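Local atomic coordinates of Udp-n-acetylglucosamine pyrophosphorylase (Trypanosoma brucei, PDB entry 4BQH), a protein that probably catalyses the formation of UDP-N-acetylglucosamine and diphosphate from UTP and N-acetylglucosamine 1-phosphate. Residues T25-G30 with S37-I42; P506-S509 with G514-Q517; V304-C309 with D405-V410; Q204-A209 with E262-H267; R144-M149 with S196-E201. One frame throughout, in Å; residues are numbered along the deposited sequence.

Contact 1. Residues T25-G30 with S37-I42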
# COMPACT_ATOMS: atom_id res chain seq x y z
N THR A 25 21.09 29.49 -9.52
CA THR A 25 20.90 30.90 -9.89
C THR A 25 19.60 31.48 -9.33
O THR A 25 19.60 32.57 -8.72
CB THR A 25 20.91 31.05 -11.43
OG1 THR A 25 22.23 30.75 -11.91
CG2 THR A 25 20.53 32.46 -11.89
N ALA A 26 18.50 30.76 -9.53
CA ALA A 26 17.22 31.16 -8.97
C ALA A 26 17.32 31.30 -7.44
O ALA A 26 16.93 32.32 -6.88
CB ALA A 26 16.12 30.20 -9.40
N LEU A 27 17.91 30.31 -6.76
CA LEU A 27 18.07 30.38 -5.29
C LEU A 27 18.93 31.55 -4.76
O LEU A 27 18.69 32.06 -3.66
CB LEU A 27 18.66 29.09 -4.73
CG LEU A 27 17.76 27.86 -4.76
CD1 LEU A 27 18.59 26.60 -4.58
CD2 LEU A 27 16.65 27.95 -3.71
N GLU A 28 19.95 31.93 -5.53
CA GLU A 28 20.90 32.96 -5.09
C GLU A 28 20.50 34.37 -5.53
O GLU A 28 20.72 35.33 -4.78
CB GLU A 28 22.31 32.66 -5.62
CG GLU A 28 23.00 31.49 -4.93
CD GLU A 28 24.27 31.07 -5.66
OE1 GLU A 28 24.54 31.61 -6.75
OE2 GLU A 28 24.99 30.20 -5.13
N HIS A 29 19.91 34.48 -6.72
CA HIS A 29 19.66 35.77 -7.36
C HIS A 29 18.25 35.98 -7.83
O HIS A 29 17.97 36.94 -8.55
CB HIS A 29 20.62 35.99 -8.53
CG HIS A 29 22.07 35.72 -8.19
ND1 HIS A 29 22.75 36.44 -7.27
CD2 HIS A 29 22.96 34.77 -8.68
CE1 HIS A 29 24.01 35.97 -7.17
NE2 HIS A 29 24.13 34.94 -8.03
N GLY A 30 17.33 35.11 -7.44
CA GLY A 30 15.92 35.32 -7.76
C GLY A 30 15.28 36.34 -6.82
O GLY A 30 15.92 36.83 -5.90
N SER A 37 9.97 30.35 -2.19
CA SER A 37 9.11 29.21 -2.56
C SER A 37 9.96 28.05 -3.07
O SER A 37 9.65 26.89 -2.80
CB SER A 37 8.03 29.59 -3.57
OG SER A 37 8.63 30.06 -4.75
N LEU A 38 11.02 28.36 -3.82
CA LEU A 38 11.93 27.34 -4.30
C LEU A 38 12.62 26.64 -3.14
O LEU A 38 12.77 25.41 -3.13
CB LEU A 38 12.95 27.97 -5.25
CG LEU A 38 13.60 27.18 -6.38
CD1 LEU A 38 12.65 26.19 -7.04
CD2 LEU A 38 14.10 28.21 -7.39
N THR A 39 13.03 27.44 -2.14
CA THR A 39 13.59 26.90 -0.90
C THR A 39 12.60 25.97 -0.18
O THR A 39 12.98 24.85 0.22
CB THR A 39 14.07 28.05 0.04
OG1 THR A 39 15.14 28.78 -0.59
CG2 THR A 39 14.56 27.49 1.35
N ALA A 40 11.35 26.40 -0.03
CA ALA A 40 10.36 25.59 0.67
C ALA A 40 10.16 24.26 -0.08
O ALA A 40 10.09 23.21 0.53
CB ALA A 40 9.02 26.31 0.80
N GLN A 41 10.10 24.34 -1.41
CA GLN A 41 9.87 23.13 -2.21
C GLN A 41 11.02 22.15 -2.07
O GLN A 41 10.80 20.99 -1.75
CB GLN A 41 9.62 23.45 -3.67
CG GLN A 41 9.36 22.20 -4.51
CD GLN A 41 9.36 22.48 -6.01
OE1 GLN A 41 9.95 23.46 -6.47
NE2 GLN A 41 8.70 21.60 -6.78
N ILE A 42 12.24 22.62 -2.28
CA ILE A 42 13.40 21.72 -2.25
C ILE A 42 13.60 21.15 -0.83
O ILE A 42 13.97 19.99 -0.67
CB ILE A 42 14.67 22.41 -2.78
CG1 ILE A 42 14.52 22.76 -4.26
CG2 ILE A 42 15.93 21.57 -2.55
CD1 ILE A 42 15.53 23.78 -4.73
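L27 swings CG opposite its own carbonyl carbon (chi1 -70°), and an almost extended chi2 carries both methyls out toward helix 32-44. On that facing helix L38 has CG roughly opposite its backbone N (chi1 -152°), which brings CD2 up to A26. The two helices, 21-29 and 32-44, form a helical hairpin with a very short connection. The short pieces that meet here run at 130° to each other, and their axes come within 10.1 Å. L27 reaches across, its two branches meeting different partners. L27 CD2 lies 4.0 Å from L38 CB and 3.6 Å from T39 OG1. CD1 of L27 reaches toward I42, and the two side chains meet tip to tip with 4.2 Å between L27 CD1 and I42 CD1. The tightest carbon pair is A26 CB with L38 CD2, at 3.5 Å. The T39 hydroxyl is bonded to the carbonyl O of R35 in its own helix, so L27 CD2 rests on an oxygen that already has a partner. C11 of helix 7-15 packs on I42, and I231 of strand 230-234 packs on L38. The I42 side chain is about 11 Å from the bound inhibitor. The contact is mainly aliphatic, with one methyl against a hydroxyl oxygen. It implies that shape and burial of apolar groups, rather than directed polar bonds, join these helices.

Contact 2. Residues P506-S509 with G514-Q517. With SO4 (sulfate ion), chain B.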
# COMPACT_ATOMS: atom_id res chain seq x y z
N PRO A 506 -15.83 -3.00 9.97
CA PRO A 506 -14.61 -3.73 10.36
C PRO A 506 -14.49 -3.92 11.86
O PRO A 506 -13.80 -4.83 12.30
CB PRO A 506 -13.46 -2.86 9.84
CG PRO A 506 -14.07 -1.89 8.90
CD PRO A 506 -15.54 -1.76 9.23
N LEU A 507 -15.14 -3.06 12.65
CA LEU A 507 -15.14 -3.24 14.12
C LEU A 507 -15.92 -4.49 14.55
O LEU A 507 -15.70 -5.03 15.65
CB LEU A 507 -15.66 -1.97 14.82
CG LEU A 507 -14.76 -0.74 14.66
CD1 LEU A 507 -15.35 0.49 15.35
CD2 LEU A 507 -13.32 -0.97 15.13
N VAL A 508 -16.78 -4.98 13.66
CA VAL A 508 -17.43 -6.28 13.86
C VAL A 508 -16.62 -7.45 13.33
O VAL A 508 -16.40 -8.44 14.04
CB VAL A 508 -18.86 -6.31 13.27
CG1 VAL A 508 -19.49 -7.67 13.45
CG2 VAL A 508 -19.70 -5.24 13.95
N SER A 509 -16.18 -7.35 12.07
CA SER A 509 -15.55 -8.49 11.40
C SER A 509 -14.55 -8.01 10.38
O SER A 509 -14.86 -7.10 9.60
CB SER A 509 -16.60 -9.30 10.66
OG SER A 509 -16.13 -10.57 10.32
N GLY A 514 -17.04 -13.31 14.23
CA GLY A 514 -17.65 -12.33 15.11
C GLY A 514 -19.09 -12.04 14.75
O GLY A 514 -19.66 -11.07 15.25
N LEU A 515 -19.68 -12.85 13.88
CA LEU A 515 -21.05 -12.60 13.40
C LEU A 515 -22.12 -13.35 14.20
O LEU A 515 -23.29 -12.99 14.13
CB LEU A 515 -21.20 -12.93 11.91
CG LEU A 515 -20.27 -12.16 10.95
CD1 LEU A 515 -20.60 -12.52 9.50
CD2 LEU A 515 -20.38 -10.66 11.18
N ARG A 516 -21.71 -14.37 14.94
CA ARG A 516 -22.69 -15.22 15.64
C ARG A 516 -23.61 -14.39 16.53
O ARG A 516 -24.84 -14.57 16.49
CB ARG A 516 -22.01 -16.32 16.47
CG ARG A 516 -22.92 -17.51 16.75
CD ARG A 516 -22.74 -18.15 18.12
NE ARG A 516 -21.35 -18.20 18.60
CZ ARG A 516 -20.40 -18.99 18.10
NH1 ARG A 516 -20.66 -19.82 17.09
NH2 ARG A 516 -19.17 -18.95 18.62
N GLN A 517 -23.02 -13.49 17.30
CA GLN A 517 -23.75 -12.63 18.25
C GLN A 517 -24.76 -11.71 17.56
O GLN A 517 -25.69 -11.22 18.20
CB GLN A 517 -22.76 -11.77 19.05
CG GLN A 517 -22.00 -10.78 18.18
CD GLN A 517 -20.88 -10.05 18.88
OE1 GLN A 517 -21.12 -9.27 19.81
NE2 GLN A 517 -19.65 -10.24 18.40
S SO4 B . -18.03 -16.34 15.52
O1 SO4 B . -18.23 -17.36 16.58
O2 SO4 B . -18.30 -16.99 14.22
O3 SO4 B . -16.61 -15.87 15.52
O4 SO4 B . -18.96 -15.21 15.74
O HOH W 1 -17.67 -8.92 16.35
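V508 and L515 meet across the loop that joins strand 501-504 to helix 519-528, a strand-loop-helix connection near the C terminus. The packed side is apolar. V508 CG1 stands opposite the backbone N (chi1 179°) and meets L515 CD2 at 3.9 Å, the two side chains crossing at about a right angle. The same L515 methyl CD2 is 4.1 Å from S509 CB. I504 and W462, the latter from helix 448-471, also touch both S509 and L515. The S509 hydroxyl bonds to E513 O and G512 N, so it braces the loop between the two segments. The other side is looser and polar. Here a water donates to V508 O at 2.7 Å and to G514 O at 3.1 Å, and so links the two segments. A sulfate, probably from the crystallisation liquor, sits beside the exposed R516. G514 N donates to sulfate O3 at 2.9 Å. R516 N donates to sulfate O4 at 3.0 Å, with an N-H...O angle of 162°. The R516 side chain bends at chi2 and chi3 to lay one guanidinium face over the sulfate, with NH2 2.8 Å from O1. G514 O, already met by the water, also accepts from Q517 NE2 at 3.3 Å, with the donor 36° out of the carbonyl plane.

Contact 3. Residues V304-C309 with D405-V410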
# COMPACT_ATOMS: atom_id res chain seq x y z
N VAL A 304 10.77 -10.78 1.69
CA VAL A 304 9.70 -10.13 0.90
C VAL A 304 8.63 -11.16 0.58
O VAL A 304 8.96 -12.23 0.05
CB VAL A 304 10.23 -9.54 -0.43
CG1 VAL A 304 9.05 -9.07 -1.31
CG2 VAL A 304 11.19 -8.39 -0.15
N VAL A 305 7.36 -10.84 0.86
CA VAL A 305 6.24 -11.60 0.32
C VAL A 305 5.38 -10.62 -0.46
O VAL A 305 5.09 -9.52 0.04
CB VAL A 305 5.37 -12.25 1.42
CG1 VAL A 305 4.33 -13.15 0.78
CG2 VAL A 305 6.24 -13.09 2.37
N VAL A 306 5.01 -11.00 -1.69
CA VAL A 306 4.09 -10.18 -2.48
C VAL A 306 2.75 -10.89 -2.61
O VAL A 306 2.67 -12.15 -2.76
CB VAL A 306 4.64 -9.83 -3.88
CG1 VAL A 306 5.96 -9.06 -3.73
CG2 VAL A 306 4.84 -11.09 -4.72
N LYS A 307 1.68 -10.10 -2.55
CA LYS A 307 0.38 -10.64 -2.93
C LYS A 307 0.11 -10.39 -4.40
O LYS A 307 0.39 -9.31 -4.91
CB LYS A 307 -0.75 -9.99 -2.12
CG LYS A 307 -0.95 -10.65 -0.78
CD LYS A 307 -2.16 -10.01 -0.11
CE LYS A 307 -2.44 -10.68 1.22
NZ LYS A 307 -3.44 -9.89 2.01
N THR A 308 -0.46 -11.38 -5.05
CA THR A 308 -0.73 -11.31 -6.50
C THR A 308 -2.09 -11.92 -6.74
O THR A 308 -2.60 -12.65 -5.89
CB THR A 308 0.32 -12.10 -7.30
OG1 THR A 308 0.36 -13.46 -6.83
CG2 THR A 308 1.71 -11.47 -7.09
N CYS A 309 -2.68 -11.63 -7.90
CA CYS A 309 -3.97 -12.20 -8.29
C CYS A 309 -3.87 -12.76 -9.72
O CYS A 309 -3.10 -12.23 -10.53
CB CYS A 309 -5.04 -11.09 -8.28
SG CYS A 309 -5.36 -10.47 -6.61
N ASP A 405 11.18 -2.81 -7.87
CA ASP A 405 12.50 -2.60 -8.49
C ASP A 405 13.61 -3.04 -7.55
O ASP A 405 14.74 -3.29 -7.99
CB ASP A 405 12.67 -1.12 -8.85
CG ASP A 405 11.85 -0.71 -10.07
OD1 ASP A 405 11.91 -1.40 -11.12
OD2 ASP A 405 11.19 0.35 -10.00
N LEU A 406 13.31 -3.08 -6.25
CA LEU A 406 14.33 -3.46 -5.27
C LEU A 406 14.29 -4.94 -4.88
O LEU A 406 15.15 -5.39 -4.10
CB LEU A 406 14.20 -2.59 -4.01
CG LEU A 406 14.67 -1.12 -4.14
CD1 LEU A 406 16.14 -0.97 -4.50
CD2 LEU A 406 13.81 -0.41 -5.17
N PHE A 407 13.33 -5.70 -5.39
CA PHE A 407 13.24 -7.09 -4.93
C PHE A 407 14.42 -7.94 -5.40
O PHE A 407 14.69 -8.99 -4.83
CB PHE A 407 11.93 -7.77 -5.37
CG PHE A 407 10.69 -7.13 -4.78
CD1 PHE A 407 10.76 -6.40 -3.61
CD2 PHE A 407 9.45 -7.34 -5.39
CE1 PHE A 407 9.60 -5.83 -3.06
CE2 PHE A 407 8.30 -6.77 -4.86
CZ PHE A 407 8.38 -6.01 -3.71
N ARG A 408 15.12 -7.48 -6.45
CA ARG A 408 16.33 -8.16 -6.92
C ARG A 408 17.41 -8.29 -5.82
O ARG A 408 18.30 -9.13 -5.94
CB ARG A 408 16.91 -7.41 -8.12
CG ARG A 408 17.42 -6.04 -7.77
CD ARG A 408 18.44 -5.58 -8.79
NE ARG A 408 17.84 -4.71 -9.78
CZ ARG A 408 18.53 -4.16 -10.78
NH1 ARG A 408 19.83 -4.40 -10.92
NH2 ARG A 408 17.91 -3.39 -11.65
N PHE A 409 17.31 -7.47 -4.77
CA PHE A 409 18.28 -7.47 -3.67
C PHE A 409 17.90 -8.36 -2.50
O PHE A 409 18.67 -8.46 -1.53
CB PHE A 409 18.53 -6.04 -3.17
CG PHE A 409 19.03 -5.12 -4.24
CD1 PHE A 409 20.30 -5.31 -4.79
CD2 PHE A 409 18.23 -4.09 -4.70
CE1 PHE A 409 20.76 -4.46 -5.80
CE2 PHE A 409 18.66 -3.24 -5.72
CZ PHE A 409 19.95 -3.42 -6.26
N VAL A 410 16.74 -9.02 -2.59
CA VAL A 410 16.15 -9.68 -1.41
C VAL A 410 17.06 -10.72 -0.75
O VAL A 410 17.12 -10.80 0.47
CB VAL A 410 14.79 -10.31 -1.74
CG1 VAL A 410 14.95 -11.46 -2.76
CG2 VAL A 410 14.07 -10.76 -0.47
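Strand 304-309 belongs to the large mixed sheet of this GT-A-type fold, and here its V304 and V306 meet F407 and V410 of the loop between strands 394-400 and 423-427. V304 makes the largest share of the contact. Its CG1 stands over one face of the F407 ring, offset toward the rim. This CH-pi contact has V304 CG1 3.9 Å from the F407 ring centroid and 16° off the ring normal. The two side chains cross at about a right angle. The other branch, V304 CG2, meets V410 CG2 at 3.7 Å. V410 brings this methyl in by setting CG2 opposite its backbone N. V306 CG1 is 3.5 Å from F407 CE2. The valines at alternate strand positions thus meet the ring from the same side of its plane, V304 over the face and V306 obliquely, beyond CE2 and CZ. V305, between them, points away and packs on helix 291-300. F366 of helix 364-374 touches both V304 and F407 and extends the apolar cluster. All four touching residues are buried and every contact is made by hydrocarbon. The implication is that the loop is seated on the sheet by close aromatic and aliphatic packing, while the backbones of V304 and V306 bond to neighbouring strand 423-427.

Contact 4. Residues Q204-A209 with E262-H267. With SO4 (sulfate ion), chain D.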
# COMPACT_ATOMS: atom_id res chain seq x y z
N GLN A 204 0.99 5.38 18.36
CA GLN A 204 1.23 4.33 17.36
C GLN A 204 1.10 4.81 15.91
O GLN A 204 1.22 4.00 14.99
CB GLN A 204 0.33 3.11 17.58
CG GLN A 204 -1.10 3.26 17.05
CD GLN A 204 -2.02 2.14 17.49
OE1 GLN A 204 -2.85 2.35 18.38
NE2 GLN A 204 -1.85 0.93 16.91
N VAL A 205 0.81 6.09 15.71
CA VAL A 205 0.65 6.66 14.38
C VAL A 205 1.82 7.57 14.04
O VAL A 205 2.12 8.53 14.79
CB VAL A 205 -0.68 7.42 14.25
CG1 VAL A 205 -0.82 7.94 12.82
CG2 VAL A 205 -1.82 6.47 14.61
N HIS A 206 2.47 7.29 12.91
CA HIS A 206 3.70 7.98 12.54
C HIS A 206 3.50 8.56 11.18
O HIS A 206 3.35 7.81 10.20
CB HIS A 206 4.89 7.01 12.53
CG HIS A 206 5.02 6.20 13.81
ND1 HIS A 206 5.83 6.56 14.81
CD2 HIS A 206 4.40 5.02 14.23
CE1 HIS A 206 5.75 5.67 15.83
NE2 HIS A 206 4.86 4.72 15.47
N PHE A 207 3.49 9.88 11.08
CA PHE A 207 3.36 10.54 9.77
C PHE A 207 4.75 10.85 9.23
O PHE A 207 5.60 11.37 9.93
CB PHE A 207 2.58 11.84 9.91
CG PHE A 207 1.20 11.65 10.44
CD1 PHE A 207 0.15 11.30 9.60
CD2 PHE A 207 0.95 11.82 11.81
CE1 PHE A 207 -1.13 11.12 10.12
CE2 PHE A 207 -0.31 11.65 12.33
CZ PHE A 207 -1.35 11.29 11.48
N PHE A 208 4.98 10.52 7.96
CA PHE A 208 6.28 10.77 7.36
C PHE A 208 6.11 11.10 5.90
O PHE A 208 5.48 10.34 5.16
CB PHE A 208 7.27 9.61 7.62
CG PHE A 208 6.96 8.32 6.90
CD1 PHE A 208 5.79 7.57 7.18
CD2 PHE A 208 7.87 7.81 5.97
CE1 PHE A 208 5.53 6.38 6.51
CE2 PHE A 208 7.64 6.60 5.31
CZ PHE A 208 6.47 5.89 5.58
N ALA A 209 6.69 12.22 5.47
CA ALA A 209 6.49 12.67 4.09
C ALA A 209 7.51 12.07 3.15
O ALA A 209 8.71 11.96 3.48
CB ALA A 209 6.60 14.19 4.02
N GLU A 262 17.31 10.41 14.36
CA GLU A 262 17.36 9.12 13.67
C GLU A 262 16.17 9.00 12.71
O GLU A 262 15.19 9.75 12.80
CB GLU A 262 17.32 7.96 14.66
CG GLU A 262 18.45 7.93 15.69
CD GLU A 262 18.17 6.96 16.83
OE1 GLU A 262 17.02 6.45 16.94
OE2 GLU A 262 19.10 6.69 17.62
N SER A 263 16.25 8.02 11.81
CA SER A 263 15.17 7.77 10.84
C SER A 263 13.98 7.05 11.45
O SER A 263 14.07 6.43 12.52
CB SER A 263 15.71 6.97 9.66
OG SER A 263 16.16 5.69 10.08
N LEU A 264 12.83 7.12 10.77
CA LEU A 264 11.70 6.30 11.17
C LEU A 264 12.09 4.81 11.16
O LEU A 264 11.65 4.04 12.03
CB LEU A 264 10.48 6.53 10.26
CG LEU A 264 9.14 5.83 10.64
CD1 LEU A 264 8.76 6.01 12.12
CD2 LEU A 264 8.03 6.44 9.79
N LEU A 265 12.89 4.39 10.19
CA LEU A 265 13.40 3.02 10.15
C LEU A 265 14.12 2.65 11.46
O LEU A 265 13.83 1.62 12.05
CB LEU A 265 14.37 2.84 8.97
CG LEU A 265 14.97 1.46 8.80
CD1 LEU A 265 13.90 0.53 8.26
CD2 LEU A 265 16.13 1.54 7.81
N GLN A 266 15.04 3.50 11.89
CA GLN A 266 15.73 3.28 13.16
C GLN A 266 14.75 3.28 14.34
O GLN A 266 14.88 2.46 15.23
CB GLN A 266 16.83 4.33 13.34
CG GLN A 266 17.98 4.15 12.34
CD GLN A 266 18.99 5.30 12.38
OE1 GLN A 266 18.67 6.45 12.07
NE2 GLN A 266 20.23 4.98 12.74
N HIS A 267 13.77 4.19 14.34
CA HIS A 267 12.73 4.23 15.40
C HIS A 267 11.97 2.92 15.44
O HIS A 267 11.70 2.38 16.51
CB HIS A 267 11.76 5.37 15.16
CG HIS A 267 12.36 6.74 15.40
ND1 HIS A 267 11.60 7.87 15.44
CD2 HIS A 267 13.66 7.14 15.66
CE1 HIS A 267 12.40 8.93 15.66
NE2 HIS A 267 13.65 8.49 15.81
S SO4 D . 8.38 9.04 15.44
O1 SO4 D . 7.17 9.06 14.59
O2 SO4 D . 9.49 9.81 14.81
O3 SO4 D . 8.81 7.63 15.61
O4 SO4 D . 8.08 9.70 16.73
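L264 sends its two methyls to two different rings of strand 205-209. Its CG lies opposite the backbone N (chi1 -174°), which extends the side chain toward the strand. CD2 sits over one face of F208, offset toward the rim, as a CH-pi contact. L264 CD2 is 3.8 Å from the F208 ring centroid, and the side chains cross at about a right angle. L264 CD1 comes obliquely to H206, 4.0 Å from H206 ND1. H206 and H267 both turn a ring edge to a sulfate, probably from the crystallisation liquor, which lies between them in both ring planes. H206 ND1 donates to sulfate O1 at 2.8 Å with an angle of 166°. H267 ND1 donates to sulfate O3, also at 2.8 Å. R249 NH2 adds a further bond to the anion. On their far sides, H206 NE2 bonds to Q175 OE1 and H267 NE2 to T251 OG1, which fixes how the rings are turned. Helix 264-270 starts in a capping box. Q266 N donates to S263 OG at 3.1 Å, and S263 N donates to Q266 OE1 at 2.9 Å. The whole is a capped helix start packed on a parallel strand, an arrangement of the alpha/beta core of the GT-A fold.

Contact 5. Residues R144-M149 with S196-E201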
# COMPACT_ATOMS: atom_id res chain seq x y z
N ARG A 144 -20.52 5.87 7.24
CA ARG A 144 -20.13 7.04 6.47
C ARG A 144 -18.71 7.32 6.88
O ARG A 144 -18.42 8.25 7.63
CB ARG A 144 -21.10 8.22 6.67
CG ARG A 144 -22.57 7.92 6.35
CD ARG A 144 -22.81 7.43 4.92
N LYS A 145 -17.81 6.44 6.44
CA LYS A 145 -16.45 6.45 6.94
C LYS A 145 -15.48 6.72 5.80
O LYS A 145 -15.67 6.21 4.70
CB LYS A 145 -16.12 5.09 7.56
CG LYS A 145 -17.00 4.73 8.75
CD LYS A 145 -16.69 3.34 9.23
CE LYS A 145 -17.64 2.97 10.37
NZ LYS A 145 -17.41 1.54 10.73
N SER A 146 -14.47 7.54 6.09
CA SER A 146 -13.36 7.75 5.16
C SER A 146 -12.54 6.46 4.94
O SER A 146 -12.62 5.50 5.71
CB SER A 146 -12.44 8.88 5.64
OG SER A 146 -11.75 8.59 6.86
N LEU A 147 -11.77 6.44 3.86
CA LEU A 147 -10.84 5.35 3.66
C LEU A 147 -9.85 5.25 4.84
O LEU A 147 -9.60 4.14 5.31
CB LEU A 147 -10.13 5.47 2.30
CG LEU A 147 -11.07 5.37 1.09
CD1 LEU A 147 -10.24 5.71 -0.15
CD2 LEU A 147 -11.69 3.99 0.96
N PHE A 148 -9.32 6.37 5.34
CA PHE A 148 -8.45 6.33 6.53
C PHE A 148 -9.16 5.66 7.71
O PHE A 148 -8.60 4.79 8.36
CB PHE A 148 -7.97 7.72 6.97
CG PHE A 148 -6.76 8.24 6.23
CD1 PHE A 148 -5.64 7.44 6.03
CD2 PHE A 148 -6.71 9.57 5.80
CE1 PHE A 148 -4.51 7.94 5.37
CE2 PHE A 148 -5.57 10.09 5.15
CZ PHE A 148 -4.47 9.27 4.92
N MET A 149 -10.40 6.04 7.97
CA MET A 149 -11.12 5.52 9.11
C MET A 149 -11.27 4.01 9.04
O MET A 149 -11.04 3.32 10.03
CB MET A 149 -12.49 6.18 9.25
CG MET A 149 -13.29 5.66 10.43
SD MET A 149 -14.61 6.86 10.72
CE MET A 149 -15.34 6.15 12.20
N SER A 196 -9.67 12.02 16.42
CA SER A 196 -9.08 11.26 17.52
C SER A 196 -8.36 10.00 17.04
O SER A 196 -8.48 8.94 17.65
CB SER A 196 -10.14 10.88 18.57
OG SER A 196 -10.72 12.07 19.07
N TYR A 197 -7.64 10.14 15.92
CA TYR A 197 -6.85 9.03 15.33
C TYR A 197 -7.68 7.79 15.08
O TYR A 197 -7.16 6.68 15.08
CB TYR A 197 -5.58 8.73 16.16
CG TYR A 197 -4.75 9.95 16.42
CD1 TYR A 197 -3.75 10.37 15.52
CD2 TYR A 197 -4.97 10.73 17.56
CE1 TYR A 197 -3.01 11.53 15.76
CE2 TYR A 197 -4.25 11.87 17.80
CZ TYR A 197 -3.28 12.27 16.91
OH TYR A 197 -2.56 13.41 17.21
N PHE A 198 -8.98 7.99 14.86
CA PHE A 198 -9.93 6.91 14.52
C PHE A 198 -9.90 5.76 15.52
O PHE A 198 -10.14 4.61 15.18
CB PHE A 198 -9.74 6.43 13.07
CG PHE A 198 -9.77 7.56 12.06
CD1 PHE A 198 -10.98 8.17 11.72
CD2 PHE A 198 -8.59 8.05 11.50
CE1 PHE A 198 -11.00 9.23 10.80
CE2 PHE A 198 -8.61 9.11 10.58
CZ PHE A 198 -9.82 9.69 10.24
N GLY A 199 -9.65 6.12 16.78
CA GLY A 199 -9.66 5.13 17.86
C GLY A 199 -8.30 4.53 18.18
O GLY A 199 -8.17 3.80 19.16
N LEU A 200 -7.29 4.82 17.35
CA LEU A 200 -5.91 4.40 17.62
C LEU A 200 -5.25 5.28 18.67
O LEU A 200 -5.68 6.40 18.91
CB LEU A 200 -5.05 4.45 16.34
CG LEU A 200 -5.53 3.56 15.19
CD1 LEU A 200 -4.65 3.80 13.97
CD2 LEU A 200 -5.49 2.09 15.58
N GLU A 201 -4.19 4.79 19.30
CA GLU A 201 -3.36 5.65 20.16
C GLU A 201 -2.51 6.59 19.31
O GLU A 201 -1.90 6.16 18.34
CB GLU A 201 -2.43 4.81 21.02
CG GLU A 201 -3.12 3.80 21.93
CD GLU A 201 -2.14 2.80 22.56
OE1 GLU A 201 -1.01 2.62 22.05
OE2 GLU A 201 -2.51 2.18 23.57
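The F198 ring has M149 over one face, and the rings of F191 and F192 gather round it. The motif is a helix N-terminus, capped by S146, meeting the turn that follows helix 185-194. M149 CA lies above the ring as a CH-pi contact, 4.0 Å from the F198 ring centroid and 21° off its normal. M149 CB is nearest the CD1 atom of the ring, 3.5 Å from F198 CD1. M149 CG stands opposite the backbone N (chi1 180°) and the chain runs on extended, past the ring. SD therefore makes an oblique Met-aromatic contact, 5.2 Å from the F198 ring centroid. F148 CB and S146 OG also approach obliquely, F148 CB at 3.9 Å from F198 CE2. F192 meets F198 edge-to-face and meets F148 in the same way, so it links the two segments from helix 185-194. That helix ends in a Schellman motif with S196 as the C-prime residue. From S196 to G199 phi stays positive, which makes a short left-handed turn, closed by G199 N to S196 O at 3.2 Å. This turn aims F198 inward while S196 and G199 stay exposed. F198 O is bonded to R156 NH1 of helix 147-166, a second tie between the turn and that helix. At the helix start, S146 OG accepts from M149 N at 3.1 Å, and the same oxygen lies 4.0 Å from F198 CZ.

How the contacts relate
From the N terminus, contact 1 closes the short connection between two helices. Contact 5 then closes a longer loop across strand 175-180 and helix 185-194. Contact 4 follows, joining strand 205-209 to helix 264-270. Contact 3 spans 95 residues, further strands of the sheet among them, and brings a loop back against strand 304-309. Contact 2 closes a small loop near the C terminus. All five are in series, and none nests in or crosses another. Contacts 3 and 4 reach the same mixed sheet. Contact 5 touches contact 4 through L200 CD1 and V205 CG2, and contact 2 through K145 NZ and P506 CD. Contacts 1 and 2 lie on opposite sides of the chain's centre, with their own centres about 54 Å apart.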